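Hypothetical protein (Parabacteroides merdae, PDB 4OO3) is a putative oxidoreductase that probably binds a nicotinamide adenine dinucleotide cofactor through its Rossmann-fold domain, its substrate and reaction being unknown. Local coordinates at residues T156-R161 and A368-V373; Q339-V344 and K390-H395. One frame throughout, in Å; residues are numbered along the deposited sequence.

Contact 1: T156-R161 and A368-V373; sequences TTMLQR and AEYPGV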
loop_
_atom_site.group_PDB
_atom_site.type_symbol
_atom_site.label_atom_id
_atom_site.label_comp_id
_atom_site.label_asym_id
_atom_site.label_seq_id
_atom_site.Cartn_x
_atom_site.Cartn_y
_atom_site.Cartn_z
ATOM N N THR A 156 -5.163 -14.017 2.156
ATOM C CA THR A 156 -6.624 -13.907 2.009
ATOM C C THR A 156 -6.990 -13.124 0.758
ATOM O O THR A 156 -7.942 -13.470 0.061
ATOM C CB THR A 156 -7.332 -13.276 3.228
ATOM O OG1 THR A 156 -6.866 -11.933 3.440
ATOM C CG2 THR A 156 -7.111 -14.116 4.484
ATOM N N THR A 157 -6.226 -12.077 0.473
ATOM C CA THR A 157 -6.410 -11.308 -0.748
ATOM C C THR A 157 -6.228 -12.187 -1.986
ATOM O O THR A 157 -7.048 -12.134 -2.907
ATOM C CB THR A 157 -5.469 -10.088 -0.783
ATOM O OG1 THR A 157 -6.056 -9.032 -0.019
ATOM C CG2 THR A 157 -5.232 -9.590 -2.199
HETATM N N MSE A 158 -5.181 -13.011 -1.990
HETATM C CA MSE A 158 -4.892 -13.874 -3.133
HETATM C C MSE A 158 -5.989 -14.882 -3.316
HETATM O O MSE A 158 -6.334 -15.220 -4.448
HETATM C CB MSE A 158 -3.553 -14.598 -2.988
HETATM C CG MSE A 158 -2.408 -13.602 -3.108
HETATM SE SE MSE A 158 -0.691 -14.481 -2.726
HETATM C CE MSE A 158 -0.454 -15.314 -4.487
ATOM N N LEU A 159 -6.555 -15.372 -2.217
ATOM C CA LEU A 159 -7.626 -16.370 -2.314
ATOM C C LEU A 159 -8.939 -15.734 -2.763
ATOM O O LEU A 159 -9.729 -16.352 -3.473
ATOM C CB LEU A 159 -7.795 -17.124 -0.988
ATOM C CG LEU A 159 -6.644 -18.081 -0.666
ATOM C CD1 LEU A 159 -6.714 -18.595 0.762
ATOM C CD2 LEU A 159 -6.625 -19.244 -1.642
ATOM N N GLN A 160 -9.156 -14.492 -2.356
ATOM C CA GLN A 160 -10.333 -13.741 -2.755
ATOM C C GLN A 160 -10.323 -13.558 -4.275
ATOM O O GLN A 160 -11.302 -13.868 -4.952
ATOM C CB GLN A 160 -10.354 -12.387 -2.048
ATOM C CG GLN A 160 -11.703 -12.005 -1.479
ATOM C CD GLN A 160 -11.716 -10.598 -0.930
ATOM O OE1 GLN A 160 -10.707 -9.900 -0.950
ATOM N NE2 GLN A 160 -12.865 -10.171 -0.441
ATOM N N ARG A 161 -9.202 -13.074 -4.804
ATOM C CA ARG A 161 -9.002 -12.951 -6.253
ATOM C C ARG A 161 -9.264 -14.275 -6.974
ATOM O O ARG A 161 -9.973 -14.300 -7.982
ATOM C CB ARG A 161 -7.576 -12.463 -6.548
ATOM C CG ARG A 161 -7.190 -12.329 -8.021
ATOM C CD ARG A 161 -5.857 -11.601 -8.116
ATOM N NE ARG A 161 -5.115 -11.844 -9.356
ATOM C CZ ARG A 161 -4.809 -10.925 -10.278
ATOM N NH1 ARG A 161 -5.183 -9.656 -10.161
ATOM N NH2 ARG A 161 -4.116 -11.282 -11.347
ATOM N N ALA A 368 -4.930 -27.171 -5.465
ATOM C CA ALA A 368 -3.781 -27.301 -6.357
ATOM C C ALA A 368 -2.938 -26.030 -6.308
ATOM O O ALA A 368 -1.725 -26.096 -6.129
ATOM C CB ALA A 368 -4.237 -27.586 -7.784
ATOM N N GLU A 369 -3.595 -24.881 -6.446
ATOM C CA GLU A 369 -2.922 -23.582 -6.400
ATOM C C GLU A 369 -2.301 -23.336 -5.021
ATOM O O GLU A 369 -1.155 -22.917 -4.921
ATOM C CB GLU A 369 -3.901 -22.437 -6.695
ATOM C CG GLU A 369 -4.703 -22.533 -7.987
ATOM C CD GLU A 369 -3.869 -22.272 -9.220
ATOM O OE1 GLU A 369 -3.231 -21.197 -9.290
ATOM O OE2 GLU A 369 -3.868 -23.142 -10.117
ATOM N N TYR A 370 -3.070 -23.597 -3.963
ATOM C CA TYR A 370 -2.642 -23.318 -2.588
ATOM C C TYR A 370 -2.827 -24.550 -1.714
ATOM O O TYR A 370 -3.841 -24.683 -1.031
ATOM C CB TYR A 370 -3.439 -22.143 -2.002
ATOM C CG TYR A 370 -3.417 -20.898 -2.854
ATOM C CD1 TYR A 370 -4.366 -20.701 -3.849
ATOM C CD2 TYR A 370 -2.447 -19.915 -2.667
ATOM C CE1 TYR A 370 -4.357 -19.564 -4.639
ATOM C CE2 TYR A 370 -2.426 -18.772 -3.453
ATOM C CZ TYR A 370 -3.386 -18.601 -4.439
ATOM O OH TYR A 370 -3.375 -17.474 -5.223
ATOM N N PRO A 371 -1.848 -25.467 -1.737
ATOM C CA PRO A 371 -1.917 -26.708 -0.965
ATOM C C PRO A 371 -2.285 -26.479 0.496
ATOM O O PRO A 371 -1.885 -25.477 1.083
ATOM C CB PRO A 371 -0.500 -27.255 -1.067
ATOM C CG PRO A 371 0.017 -26.733 -2.358
ATOM C CD PRO A 371 -0.646 -25.411 -2.590
ATOM N N GLY A 372 -3.055 -27.400 1.063
ATOM C CA GLY A 372 -3.500 -27.297 2.452
ATOM C C GLY A 372 -4.796 -26.522 2.628
ATOM O O GLY A 372 -5.504 -26.712 3.615
ATOM N N VAL A 373 -5.117 -25.650 1.677
ATOM C CA VAL A 373 -6.283 -24.787 1.792
ATOM C C VAL A 373 -7.560 -25.598 1.566
ATOM O O VAL A 373 -7.742 -26.202 0.505
ATOM C CB VAL A 373 -6.202 -23.593 0.809
ATOM C CG1 VAL A 373 -7.469 -22.751 0.860
ATOM C CG2 VAL A 373 -4.989 -22.727 1.128
#
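Leu159 lays its CD2 methyl over one face of the Tyr370 ring, 3.8 Å from the ring centroid and 25° off the normal, a CH-pi contact. The methyl is offset toward the rim, and its closest ring atom is Tyr370 CD1, 3.5 Å from Leu159 CD2. The two side chains slide past each other in opposite directions, and the hydroxyl end of the phenol reaches selenomethionine Met158, one residue back on the same helix. Met158 crosses it at about a right angle: Met158 CB lies 3.6 Å from Tyr370 OH. The Met158 chain bends at its third torsion (chi3 80°), which brings CE round to the ring's edge, 4.1 Å from Tyr370 CE2. The second methyl of Leu159 serves another neighbour, with Leu159 CD1 4.2 Å from Val373 CG1. Tyr370 and Val373 are the two ends of a type II beta turn that follows helix 352-369, and both point their side chains toward helix 155-164. Leu159 also touches Leu342 of strand 341-346, which places the helix on the sheet. With alanine at Tyr370 the ring would be gone, which would probably leave Leu159 CD2 without its aromatic face and open a gap beside Met158. Across these two segments the grip is one of dispersion and shape: one methyl over the ring face, another at its edge, and a methyl-to-methyl contact with Val373.

Contact 2: Q339-V344 and K390-H395; sequences QPELFV and KYRVGH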
loop_
_atom_site.group_PDB
_atom_site.type_symbol
_atom_site.label_atom_id
_atom_site.label_comp_id
_atom_site.label_asym_id
_atom_site.label_seq_id
_atom_site.Cartn_x
_atom_site.Cartn_y
_atom_site.Cartn_z
ATOM N N GLN A 339 -6.329 -11.302 12.824
ATOM C CA GLN A 339 -5.715 -11.944 11.672
ATOM C C GLN A 339 -6.814 -12.176 10.636
ATOM O O GLN A 339 -7.848 -12.757 10.963
ATOM C CB GLN A 339 -5.082 -13.278 12.071
ATOM C CG GLN A 339 -4.991 -14.279 10.932
ATOM C CD GLN A 339 -4.065 -15.435 11.229
ATOM O OE1 GLN A 339 -4.509 -16.567 11.415
ATOM N NE2 GLN A 339 -2.772 -15.157 11.269
ATOM N N PRO A 340 -6.598 -11.736 9.384
ATOM C CA PRO A 340 -7.674 -11.830 8.385
ATOM C C PRO A 340 -8.113 -13.267 8.088
ATOM O O PRO A 340 -7.267 -14.152 7.932
ATOM C CB PRO A 340 -7.071 -11.164 7.137
ATOM C CG PRO A 340 -5.598 -11.201 7.333
ATOM C CD PRO A 340 -5.360 -11.168 8.817
ATOM N N GLU A 341 -9.427 -13.481 8.045
ATOM C CA GLU A 341 -10.008 -14.766 7.692
ATOM C C GLU A 341 -11.011 -14.543 6.577
ATOM O O GLU A 341 -11.743 -13.552 6.586
ATOM C CB GLU A 341 -10.719 -15.412 8.890
ATOM C CG GLU A 341 -9.831 -15.736 10.088
ATOM C CD GLU A 341 -8.733 -16.752 9.796
ATOM O OE1 GLU A 341 -8.806 -17.456 8.765
ATOM O OE2 GLU A 341 -7.784 -16.848 10.606
ATOM N N LEU A 342 -11.041 -15.477 5.628
ATOM C CA LEU A 342 -11.881 -15.381 4.435
ATOM C C LEU A 342 -13.094 -16.304 4.555
ATOM O O LEU A 342 -12.972 -17.436 5.026
ATOM C CB LEU A 342 -11.052 -15.747 3.195
ATOM C CG LEU A 342 -11.729 -15.794 1.819
ATOM C CD1 LEU A 342 -12.397 -14.480 1.439
ATOM C CD2 LEU A 342 -10.691 -16.191 0.776
ATOM N N PHE A 343 -14.260 -15.808 4.134
ATOM C CA PHE A 343 -15.496 -16.588 4.134
ATOM C C PHE A 343 -16.209 -16.548 2.780
ATOM O O PHE A 343 -16.162 -15.545 2.072
ATOM C CB PHE A 343 -16.445 -16.076 5.225
ATOM C CG PHE A 343 -15.900 -16.214 6.620
ATOM C CD1 PHE A 343 -15.034 -15.266 7.136
ATOM C CD2 PHE A 343 -16.259 -17.293 7.418
ATOM C CE1 PHE A 343 -14.524 -15.392 8.415
ATOM C CE2 PHE A 343 -15.757 -17.423 8.705
ATOM C CZ PHE A 343 -14.890 -16.470 9.204
ATOM N N VAL A 344 -16.866 -17.656 2.437
ATOM C CA VAL A 344 -17.751 -17.747 1.279
ATOM C C VAL A 344 -19.185 -17.833 1.787
ATOM O O VAL A 344 -19.525 -18.746 2.537
ATOM C CB VAL A 344 -17.462 -19.013 0.444
ATOM C CG1 VAL A 344 -18.463 -19.150 -0.703
ATOM C CG2 VAL A 344 -16.030 -18.997 -0.074
ATOM N N LYS A 390 1.476 -21.574 7.505
ATOM C CA LYS A 390 2.664 -21.293 6.690
ATOM C C LYS A 390 2.465 -20.141 5.700
ATOM O O LYS A 390 3.424 -19.454 5.362
ATOM C CB LYS A 390 3.153 -22.549 5.949
ATOM C CG LYS A 390 2.077 -23.296 5.168
ATOM C CD LYS A 390 2.610 -23.897 3.870
ATOM C CE LYS A 390 2.717 -22.842 2.771
ATOM N NZ LYS A 390 3.205 -23.383 1.469
ATOM N N TYR A 391 1.228 -19.925 5.249
ATOM C CA TYR A 391 0.916 -18.814 4.347
ATOM C C TYR A 391 0.904 -17.435 5.029
ATOM O O TYR A 391 0.878 -16.415 4.340
ATOM C CB TYR A 391 -0.431 -19.031 3.667
ATOM C CG TYR A 391 -0.463 -20.179 2.692
ATOM C CD1 TYR A 391 0.049 -20.039 1.405
ATOM C CD2 TYR A 391 -1.023 -21.405 3.047
ATOM C CE1 TYR A 391 0.008 -21.090 0.502
ATOM C CE2 TYR A 391 -1.069 -22.459 2.150
ATOM C CZ TYR A 391 -0.552 -22.296 0.879
ATOM O OH TYR A 391 -0.587 -23.344 -0.012
ATOM N N ARG A 392 0.911 -17.398 6.362
ATOM C CA ARG A 392 0.911 -16.133 7.103
ATOM C C ARG A 392 2.329 -15.593 7.192
ATOM O O ARG A 392 2.898 -15.480 8.270
ATOM C CB ARG A 392 0.323 -16.319 8.506
ATOM C CG ARG A 392 -1.067 -16.938 8.530
ATOM C CD ARG A 392 -2.096 -16.057 7.842
ATOM N NE ARG A 392 -3.431 -16.637 7.927
ATOM C CZ ARG A 392 -4.567 -15.971 7.739
ATOM N NH1 ARG A 392 -4.560 -14.667 7.456
ATOM N NH2 ARG A 392 -5.725 -16.615 7.846
ATOM N N VAL A 393 2.881 -15.238 6.042
ATOM C CA VAL A 393 4.286 -14.870 5.940
ATOM C C VAL A 393 4.602 -13.484 6.485
ATOM O O VAL A 393 5.764 -13.190 6.743
ATOM C CB VAL A 393 4.805 -14.976 4.486
ATOM C CG1 VAL A 393 4.854 -16.437 4.047
ATOM C CG2 VAL A 393 3.968 -14.139 3.520
ATOM N N GLY A 394 3.585 -12.636 6.642
ATOM C CA GLY A 394 3.764 -11.322 7.278
ATOM C C GLY A 394 4.140 -10.195 6.330
ATOM O O GLY A 394 4.506 -10.419 5.168
ATOM N N HIS A 395 4.072 -8.972 6.845
ATOM C CA HIS A 395 4.260 -7.767 6.028
ATOM C C HIS A 395 5.615 -7.651 5.317
ATOM O O HIS A 395 5.675 -7.308 4.133
ATOM C CB HIS A 395 4.059 -6.515 6.878
ATOM C CG HIS A 395 4.294 -5.251 6.121
ATOM N ND1 HIS A 395 3.475 -4.843 5.092
ATOM C CD2 HIS A 395 5.279 -4.329 6.207
ATOM C CE1 HIS A 395 3.934 -3.716 4.587
ATOM N NE2 HIS A 395 5.023 -3.377 5.251
#
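Arg392 and Gln339 reach toward each other from opposite directions and meet flat on flat: the side-chain amide lies over one face of the guanidinium, the planes only 3° apart and Gln339 CD 3.5 Å above the centre of the group. Gln339 leaves its backbone with CG turned away from the N, and the extended chain beyond carries the amide over the arginine; Gln339 CG itself lies 3.5 Å from Arg392 NH1. The guanidinium's rim is used differently. Its end-on edge faces the carbonyl of Pro340, and both terminal nitrogens close on that one oxygen, Arg392 NH1 at 2.8 Å and Arg392 NH2 at 2.9 Å from Pro340 O. The NH1 bond lies in the carbonyl plane on a lone pair, whereas NH2 comes almost straight in line with the carbonyl bond; with one acceptor shared, both N-H...O angles are well short of straight. Glu341 comes across at about a right angle, its carboxylate plane turned 69° from the guanidinium, and Glu341 OE1 makes a salt bridge to Arg392 NH2 at 3.3 Å. That carboxylate oxygen also receives a weak hydrogen bond from Gln384 on the adjacent strand. The contact thus ties the start of strand 341-346 to the loop leading into helix 395-412, with Arg392 at the centre of an inverse gamma turn. Stacked on one face and bonded along its edge, the guanidinium is held against rotation, and the nearby carboxylate probably offsets part of its charge at this surface position.

Overall arrangement
Contacts 1 and 2 sit side by side, their centres about 10 Å apart, within the C-terminal domain of this Rossmann-type putative oxidoreductase. Their segments alternate along the chain. Helix 155-164 packs on strand 341-346 through Leu159 CB, 3.5 Å from Leu342 CD2, and on the residue just before it through Thr156 CG2, 3.5 Å from Pro340 O, the same carbonyl oxygen that Arg392 holds. A second link runs from Tyr391 OH, 2.7 Å from Pro371 O, a probable hydrogen bond joining the loop of contact 2 to the turn of contact 1. Helix 155-164 thus touches residues of both contacts, the one apolar, the other polar. Just beyond Arg392, His395 is hydrogen-bonded to His23.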